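Local atomic coordinates of ecto-NAD+ glycohydrolase (CD38 molecule) (PDB entry 3GC6), a protein that is a disulfide-bonded ecto-protein of the ADP-ribosyl cyclase family, with a four-stranded parallel sheet flanked by helices. Residues S88-L93 with R166-G171; W200-T205 with L238-F243; G82-W87 with E155-S160. The protein carries 1 engineered substitution. One frame throughout, in Å; residues are numbered along the deposited sequence. Where two conformers were deposited one is given.

Contact 1 (S88-L93 with R166-G171). With NAG (2-acetamido-2-deoxy-beta-D-glucopyranose), chain C.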
# COMPACT_ATOMS: atom_id res chain seq x y z
N SER A 88 -15.31 16.14 20.09
CA SER A 88 -16.67 15.79 20.46
C SER A 88 -17.55 16.98 20.14
O SER A 88 -17.28 18.08 20.62
CB SER A 88 -16.74 15.48 21.97
OG SER A 88 -18.02 14.97 22.35
N LYS A 89 -18.56 16.76 19.30
CA LYS A 89 -19.52 17.81 18.89
C LYS A 89 -18.90 18.91 18.02
O LYS A 89 -19.50 19.96 17.83
CB LYS A 89 -20.25 18.44 20.09
CG LYS A 89 -20.65 17.45 21.21
CD LYS A 89 -21.55 16.35 20.69
CE LYS A 89 -21.96 15.34 21.80
NZ LYS A 89 -22.73 15.94 22.92
N THR A 90 -17.71 18.65 17.47
CA THR A 90 -16.96 19.63 16.67
C THR A 90 -16.44 18.97 15.38
O THR A 90 -15.33 19.27 14.92
CB THR A 90 -15.74 20.12 17.45
OG1 THR A 90 -15.01 18.95 17.88
CG2 THR A 90 -16.18 20.93 18.68
N LYS A 91 -17.25 18.11 14.78
CA LYS A 91 -16.75 17.29 13.67
C LYS A 91 -16.05 18.11 12.60
O LYS A 91 -14.93 17.81 12.21
CB LYS A 91 -17.90 16.52 13.00
CG LYS A 91 -17.38 15.57 11.94
CD LYS A 91 -18.46 14.62 11.44
CE LYS A 91 -17.89 13.62 10.42
NZ LYS A 91 -16.93 12.63 11.01
N GLU A 92 -16.72 19.13 12.09
CA GLU A 92 -16.14 19.89 10.97
C GLU A 92 -14.83 20.62 11.38
O GLU A 92 -13.80 20.56 10.69
CB GLU A 92 -17.18 20.87 10.40
CG GLU A 92 -18.23 20.23 9.45
CD GLU A 92 -19.34 19.44 10.17
OE1 GLU A 92 -19.43 19.56 11.41
OE2 GLU A 92 -20.10 18.68 9.51
N LEU A 93 -14.88 21.29 12.51
CA LEU A 93 -13.72 22.05 12.97
C LEU A 93 -12.54 21.13 13.28
O LEU A 93 -11.40 21.44 12.91
CB LEU A 93 -14.08 22.85 14.21
CG LEU A 93 -12.89 23.56 14.84
CD1 LEU A 93 -12.28 24.65 13.94
CD2 LEU A 93 -13.35 24.11 16.20
N ARG A 166 -4.57 16.08 21.91
CA ARG A 166 -5.36 17.30 21.87
C ARG A 166 -6.81 16.92 21.68
O ARG A 166 -7.12 15.95 20.99
CB ARG A 166 -4.86 18.21 20.72
CG ARG A 166 -3.41 18.67 20.97
CD ARG A 166 -2.63 19.03 19.72
NE ARG A 166 -1.36 19.65 20.14
CZ ARG A 166 -0.22 18.99 20.23
NH1 ARG A 166 -0.17 17.71 19.88
NH2 ARG A 166 0.89 19.61 20.64
N VAL A 167 -7.72 17.58 22.39
CA VAL A 167 -9.15 17.42 22.09
C VAL A 167 -9.78 18.76 21.72
O VAL A 167 -9.48 19.79 22.33
CB VAL A 167 -9.96 16.75 23.25
CG1 VAL A 167 -9.91 17.59 24.52
CG2 VAL A 167 -11.42 16.53 22.83
N VAL A 168 -10.64 18.72 20.71
CA VAL A 168 -11.38 19.91 20.25
C VAL A 168 -12.83 19.78 20.71
O VAL A 168 -13.55 18.88 20.30
CB VAL A 168 -11.36 19.96 18.72
CG1 VAL A 168 -12.03 21.24 18.22
CG2 VAL A 168 -9.92 19.92 18.22
N LEU A 169 -13.24 20.73 21.55
CA LEU A 169 -14.57 20.72 22.15
C LEU A 169 -15.35 21.99 21.78
O LEU A 169 -14.76 22.98 21.35
CB LEU A 169 -14.46 20.59 23.66
CG LEU A 169 -13.79 19.30 24.13
CD1 LEU A 169 -13.66 19.29 25.65
CD2 LEU A 169 -14.60 18.06 23.71
N ASN A 170 -16.67 21.93 21.95
CA ASN A 170 -17.56 22.97 21.44
C ASN A 170 -17.97 23.97 22.51
O ASN A 170 -18.80 23.64 23.36
CB ASN A 170 -18.80 22.29 20.87
CG ASN A 170 -19.61 23.20 19.97
OD1 ASN A 170 -19.75 24.40 20.25
ND2 ASN A 170 -20.12 22.63 18.87
N GLY A 171 -17.33 25.14 22.49
CA GLY A 171 -17.59 26.22 23.43
C GLY A 171 -18.93 26.89 23.18
O GLY A 171 -19.31 27.76 23.97
C1 NAG C . -21.11 23.35 18.07
C2 NAG C . -20.44 23.57 16.71
C3 NAG C . -21.49 24.03 15.68
C4 NAG C . -22.78 23.20 15.70
C5 NAG C . -23.26 23.03 17.13
C6 NAG C . -24.49 22.11 17.26
C7 NAG C . -18.06 24.21 16.74
C8 NAG C . -17.08 25.30 17.04
N2 NAG C . -19.36 24.56 16.79
O3 NAG C . -20.92 24.07 14.38
O4 NAG C . -23.79 23.86 14.92
O5 NAG C . -22.20 22.46 17.89
O6 NAG C . -24.25 20.88 16.61
O7 NAG C . -17.68 23.07 16.45
O HOH W 1 -18.04 19.62 22.74
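T90 and V168 meet through a backbone oxygen: T90 OG1 gives its proton to V168 O at 2.8 Å, coming in from well above the carbonyl plane. The same oxygen takes a second, longer bond at 3.3 Å from S88 N, which arrives almost end-on to the carbonyl, so two donors approach it from different directions. The T90 torsion (chi1 53°) sets OG1 between the backbone N and the carbonyl carbon and leaves CG2 anti to that carbon, against the strand backbone, 3.4 Å from L169 C, and beside CB of N170. The CG1 branch of V168 also meets CD2 of L93 at 3.7 Å, the two set at a slant, with F243 of helix 240-244 lying against both. Here the edge strand 85-88 of the parallel sheet leaves its neighbour 164-170 and turns through K89 and T90 into helix 91-101, with T90 at the N-cap position. N170 closes the other end: ND2 donates to K89 O at 2.9 Å, nearly straight (169°) and in the plane of its own amide, but ND2 stands somewhat off the plane of the K89 carbonyl. That nitrogen also carries the glycan, bonded to C1 of NAG at 1.5 Å, while OD1 accepts from S172 N; both ends of the amide are engaged and its rotation is fixed. The K89 chain bends away to a salt bridge with D178. Between the backbones, a water lies 2.7 Å from S88 O and accepts from N170 N at 2.8 Å.

Contact 2 (W200-T205 with L238-F243). With NAG (2-acetamido-2-deoxy-beta-D-glucopyranose), chain C.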
# COMPACT_ATOMS: atom_id res chain seq x y z
N TRP A 200 -9.25 22.28 23.89
CA TRP A 200 -9.51 23.58 23.31
C TRP A 200 -11.02 23.72 23.17
O TRP A 200 -11.64 22.94 22.45
CB TRP A 200 -8.84 23.63 21.93
CG TRP A 200 -7.33 23.50 22.02
CD1 TRP A 200 -6.60 22.34 22.00
CD2 TRP A 200 -6.40 24.57 22.15
NE1 TRP A 200 -5.24 22.64 22.11
CE2 TRP A 200 -5.11 24.00 22.21
CE3 TRP A 200 -6.54 25.96 22.23
CZ2 TRP A 200 -3.95 24.79 22.34
CZ3 TRP A 200 -5.38 26.75 22.35
CH2 TRP A 200 -4.11 26.15 22.41
N LEU A 201 -11.63 24.69 23.86
CA LEU A 201 -13.08 24.91 23.74
C LEU A 201 -13.30 26.08 22.78
O LEU A 201 -12.97 27.21 23.13
CB LEU A 201 -13.72 25.24 25.10
CG LEU A 201 -14.03 24.03 26.00
CD1 LEU A 201 -12.77 23.28 26.39
CD2 LEU A 201 -14.78 24.50 27.24
N VAL A 202 -13.86 25.78 21.62
CA VAL A 202 -13.90 26.72 20.51
C VAL A 202 -15.36 27.10 20.25
O VAL A 202 -16.24 26.23 20.20
CB VAL A 202 -13.24 26.09 19.25
CG1 VAL A 202 -13.21 27.12 18.12
CG2 VAL A 202 -11.80 25.66 19.57
N HIS A 203 -15.63 28.40 20.11
CA HIS A 203 -16.99 28.86 19.92
C HIS A 203 -17.15 29.40 18.52
O HIS A 203 -16.17 29.70 17.83
CB HIS A 203 -17.39 29.95 20.95
CG HIS A 203 -16.61 31.22 20.83
ND1 HIS A 203 -16.88 32.17 19.86
CD2 HIS A 203 -15.56 31.69 21.54
CE1 HIS A 203 -16.02 33.17 19.99
NE2 HIS A 203 -15.21 32.90 21.00
N ASP A 204 -18.41 29.50 18.11
CA ASP A 204 -18.70 29.97 16.77
C ASP A 204 -18.53 31.47 16.61
O ASP A 204 -18.75 32.22 17.56
CB ASP A 204 -20.05 29.46 16.35
CG ASP A 204 -20.00 27.97 16.08
OD1 ASP A 204 -19.34 27.58 15.10
OD2 ASP A 204 -20.59 27.19 16.86
N THR A 205 -18.10 31.89 15.42
CA THR A 205 -17.75 33.29 15.18
C THR A 205 -18.93 34.20 15.57
O THR A 205 -20.08 33.93 15.23
CB THR A 205 -17.28 33.53 13.70
OG1 THR A 205 -16.81 34.87 13.52
CG2 THR A 205 -18.41 33.26 12.70
N LEU A 238 -12.04 31.03 22.51
CA LEU A 238 -11.40 31.14 21.18
C LEU A 238 -12.44 30.91 20.11
O LEU A 238 -13.21 29.95 20.17
CB LEU A 238 -10.32 30.04 20.99
CG LEU A 238 -9.05 30.14 21.82
CD1 LEU A 238 -8.28 28.83 21.69
CD2 LEU A 238 -8.18 31.32 21.38
N SER A 239 -12.45 31.76 19.07
CA SER A 239 -13.28 31.50 17.91
C SER A 239 -12.58 30.44 17.06
O SER A 239 -11.39 30.15 17.27
CB SER A 239 -13.43 32.78 17.06
OG SER A 239 -12.17 33.15 16.53
N ARG A 240 -13.28 29.94 16.05
CA ARG A 240 -12.64 29.02 15.11
C ARG A 240 -11.35 29.57 14.50
O ARG A 240 -10.32 28.89 14.44
CB ARG A 240 -13.60 28.63 13.99
CG ARG A 240 -14.80 27.84 14.44
CD ARG A 240 -15.65 27.44 13.24
NE ARG A 240 -16.99 27.02 13.64
CZ ARG A 240 -17.51 25.83 13.35
NH1 ARG A 240 -16.81 24.93 12.66
NH2 ARG A 240 -18.73 25.53 13.76
N ASP A 241 -11.39 30.81 14.02
CA ASP A 241 -10.21 31.38 13.37
C ASP A 241 -9.08 31.61 14.38
O ASP A 241 -7.91 31.38 14.05
CB ASP A 241 -10.54 32.69 12.66
CG ASP A 241 -11.43 32.48 11.44
OD1 ASP A 241 -11.55 31.33 10.96
OD2 ASP A 241 -11.98 33.48 10.92
N GLN A 242 -9.42 32.06 15.59
CA GLN A 242 -8.37 32.25 16.61
C GLN A 242 -7.71 30.91 16.93
O GLN A 242 -6.49 30.83 17.04
CB GLN A 242 -8.93 32.86 17.90
CG GLN A 242 -9.38 34.30 17.71
CD GLN A 242 -10.07 34.84 18.91
OE1 GLN A 242 -10.88 34.16 19.55
NE2 GLN A 242 -9.76 36.10 19.23
N PHE A 243 -8.52 29.87 17.05
CA PHE A 243 -8.02 28.53 17.36
C PHE A 243 -7.09 28.04 16.26
O PHE A 243 -5.96 27.57 16.51
CB PHE A 243 -9.22 27.58 17.50
CG PHE A 243 -8.85 26.12 17.58
CD1 PHE A 243 -8.04 25.64 18.59
CD2 PHE A 243 -9.34 25.22 16.63
CE1 PHE A 243 -7.70 24.31 18.68
CE2 PHE A 243 -8.99 23.87 16.70
CZ PHE A 243 -8.17 23.41 17.71
C1 NAG C . -21.11 23.35 18.07
C2 NAG C . -20.44 23.57 16.71
C3 NAG C . -21.49 24.03 15.68
C4 NAG C . -22.78 23.20 15.70
C5 NAG C . -23.26 23.03 17.13
C6 NAG C . -24.49 22.11 17.26
C7 NAG C . -18.06 24.21 16.74
C8 NAG C . -17.08 25.30 17.04
N2 NAG C . -19.36 24.56 16.79
O3 NAG C . -20.92 24.07 14.38
O4 NAG C . -23.79 23.86 14.92
O5 NAG C . -22.20 22.46 17.89
O6 NAG C . -24.25 20.88 16.61
O7 NAG C . -17.68 23.07 16.45
O HOH W 2 -14.75 29.31 23.43
O HOH W 3 -13.06 34.83 21.00
O HOH W 4 -15.83 30.67 15.30
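W200, V202, L238 and F243 form the tight half of this contact. CE1 of F243 sits over one face of the W200 indole, 3.5 Å from CG, with the two ring planes inclined at 51°, while CD1 of L238 comes at the indole's edge and approaches CE3 to 3.4 Å. CG2 of V202 rests on the F243 ring face in a CH-pi contact, 3.9 Å from the centroid, F243 CG being trans to its N (chi1 169°). L93 of helix 91-101 packs on V202 and R240.

Toward H203 the packing gives way to polar links and water. H203 N bonds to L238 O at 2.9 Å, but one residue on, the direct bond from R240 N to H203 O is weak, and a water joins the same two atoms. The imidazole lies with one face over the S239 backbone; its ND1 donates to D204 O, and a second water lies between NE2 and Q242 OE1. Further out, R240 grips D204 side-on: NE and NH2 both reach OD1, the NH2 bond being 2.5 Å, very nearly in the guanidinium plane. The other oxygen, OD2, accepts from N2 of NAG at 2.9 Å, and the acetamide methyl lies over a guanidinium face, so the sugar on N170 bonds to the carboxylate beside the ion pair. S239 and Q242 make a capping box, each backbone N bonded to the other's side chain, starting helix 240-244 at the C-terminal strand ends of the beta-alpha-beta unit 196-203, 216-227, 231-239.

Contact 3 (G82-W87 with E155-S160)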
# COMPACT_ATOMS: atom_id res chain seq x y z
N GLY A 82 2.18 12.30 19.87
CA GLY A 82 2.08 13.74 19.70
C GLY A 82 1.21 14.19 18.53
O GLY A 82 1.00 15.39 18.34
N GLN A 83 0.69 13.25 17.76
CA GLN A 83 -0.09 13.63 16.56
C GLN A 83 -1.60 13.35 16.68
O GLN A 83 -2.34 13.53 15.71
CB GLN A 83 0.46 12.90 15.31
CG GLN A 83 1.88 13.36 14.99
CD GLN A 83 2.52 12.54 13.87
OE1 GLN A 83 1.82 12.02 13.01
NE2 GLN A 83 3.84 12.39 13.92
N GLN A 84 -2.05 12.91 17.86
CA GLN A 84 -3.41 12.41 17.97
C GLN A 84 -4.40 13.49 18.42
O GLN A 84 -4.11 14.24 19.38
CB GLN A 84 -3.45 11.25 18.98
CG GLN A 84 -4.72 10.42 18.98
CD GLN A 84 -4.47 9.05 19.59
OE1 GLN A 84 -3.33 8.58 19.66
NE2 GLN A 84 -5.54 8.41 20.03
N VAL A 85 -5.56 13.53 17.74
CA VAL A 85 -6.63 14.47 18.05
C VAL A 85 -7.92 13.73 18.40
O VAL A 85 -8.31 12.78 17.68
CB VAL A 85 -6.92 15.34 16.83
CG1 VAL A 85 -8.15 16.22 17.08
CG2 VAL A 85 -5.68 16.24 16.55
N PHE A 86 -8.56 14.14 19.50
CA PHE A 86 -9.89 13.68 19.89
C PHE A 86 -10.84 14.84 19.69
O PHE A 86 -10.41 16.01 19.62
CB PHE A 86 -9.89 13.32 21.38
CG PHE A 86 -9.04 12.14 21.70
CD1 PHE A 86 -9.62 10.86 21.82
CD2 PHE A 86 -7.66 12.28 21.86
CE1 PHE A 86 -8.80 9.74 22.12
CE2 PHE A 86 -6.85 11.19 22.15
CZ PHE A 86 -7.42 9.91 22.28
N TRP A 87 -12.12 14.54 19.56
CA TRP A 87 -13.08 15.62 19.34
C TRP A 87 -14.45 15.16 19.80
O TRP A 87 -14.73 13.96 19.87
CB TRP A 87 -13.09 16.05 17.86
CG TRP A 87 -13.53 14.93 16.92
CD1 TRP A 87 -12.74 13.95 16.34
CD2 TRP A 87 -14.86 14.67 16.49
NE1 TRP A 87 -13.51 13.09 15.56
CE2 TRP A 87 -14.82 13.52 15.65
CE3 TRP A 87 -16.09 15.29 16.73
CZ2 TRP A 87 -15.97 13.01 15.04
CZ3 TRP A 87 -17.24 14.77 16.14
CH2 TRP A 87 -17.17 13.63 15.31
N GLU A 155 -11.88 2.80 21.79
CA GLU A 155 -11.10 2.26 22.93
C GLU A 155 -9.67 2.02 22.56
O GLU A 155 -8.75 2.40 23.29
CB GLU A 155 -11.70 0.93 23.42
CG GLU A 155 -13.07 1.11 24.05
CD GLU A 155 -13.62 -0.18 24.65
OE1 GLU A 155 -13.16 -1.27 24.26
OE2 GLU A 155 -14.54 -0.10 25.49
N ARG A 156 -9.44 1.38 21.40
CA ARG A 156 -8.08 1.02 21.03
C ARG A 156 -7.29 2.30 20.71
O ARG A 156 -6.12 2.43 21.09
CB ARG A 156 -8.08 0.03 19.88
CG ARG A 156 -8.72 -1.32 20.26
CD ARG A 156 -7.81 -2.10 21.21
NE ARG A 156 -6.56 -2.47 20.54
CZ ARG A 156 -6.37 -3.63 19.91
NH1 ARG A 156 -7.35 -4.52 19.86
NH2 ARG A 156 -5.21 -3.89 19.31
N PHE A 157 -7.95 3.27 20.07
CA PHE A 157 -7.35 4.58 19.73
C PHE A 157 -6.93 5.29 21.03
O PHE A 157 -5.80 5.79 21.13
CB PHE A 157 -8.44 5.35 18.98
CG PHE A 157 -8.07 6.75 18.51
CD1 PHE A 157 -7.21 6.94 17.43
CD2 PHE A 157 -8.73 7.86 19.05
CE1 PHE A 157 -6.95 8.25 16.94
CE2 PHE A 157 -8.46 9.16 18.57
CZ PHE A 157 -7.57 9.35 17.53
N ALA A 158 -7.78 5.26 22.05
CA ALA A 158 -7.47 5.95 23.31
C ALA A 158 -6.36 5.22 24.07
O ALA A 158 -5.45 5.85 24.64
CB ALA A 158 -8.72 6.08 24.19
N GLU A 159 -6.44 3.89 24.08
CA GLU A 159 -5.45 3.10 24.82
C GLU A 159 -4.04 3.23 24.27
O GLU A 159 -3.06 3.05 25.01
CB GLU A 159 -5.84 1.63 24.85
CG GLU A 159 -7.03 1.35 25.70
CD GLU A 159 -7.62 -0.06 25.45
OE1 GLU A 159 -7.11 -0.80 24.59
OE2 GLU A 159 -8.63 -0.38 26.11
N SER A 160 -3.92 3.49 22.98
CA SER A 160 -2.59 3.53 22.36
C SER A 160 -2.00 4.95 22.28
O SER A 160 -0.86 5.11 21.84
CB SER A 160 -2.66 2.92 20.95
OG SER A 160 -3.53 3.67 20.15
O HOH W 5 -2.69 5.90 19.02
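Strand 85-87 and helix 155-159 run at 133° to each other with their axes 10.7 Å apart, and the side chains of Q84, F86 and F157 meet between them. Q84 comes at F157 from the opposite direction, its extended chain (CG anti to N, chi1 -167°) setting NE2 over the ring centre, 3.1 Å above the plane. The same nitrogen donates to F157 O at 2.9 Å; the bond is fairly straight (163°) and lies in the Q84 amide plane, but enters from above the carbonyl plane. OE1 of Q84 accepts from a water that also lies 2.6 Å from S160 OG, so both ends of this buried amide are held. At the edge of the phenyl, CZ of F157 comes to 3.5 Å from V85 O. F86 and F157 pass each other pointing opposite ways, with CE2 of F157 over the F86 ring face, and A158 CA lies at the F86 rim. V79 and L106 pack on F157, while F183 and Q187 of helix 182-187 touch F86. Helix 145-159, which leads into strand 164-170, thus lies at an angle to edge strand 85-88 as part of the crossover between these two parallel strands.

All three contacts reach the four-stranded parallel sheet, whose order 85-88, 164-170, 196-203, 231-239 follows the chain. Contact 3 lies at the first edge strand, where helix 145-159 packs; contact 1 spans the first two strands and the turn into helix 91-101; contact 2 joins the last two. Contacts 1 and 3, with centres 14 Å apart, alternate along the sequence and are tied by probable backbone bonds from F86 to R166 and V168. Contact 2 follows later, its centre 10 Å from contact 1 and 22 Å from contact 3. Probable backbone bonds L169-W200 and G171-V202 join contacts 1 and 2, and both touch one NAG, which lies where turns leaving the sheet come together.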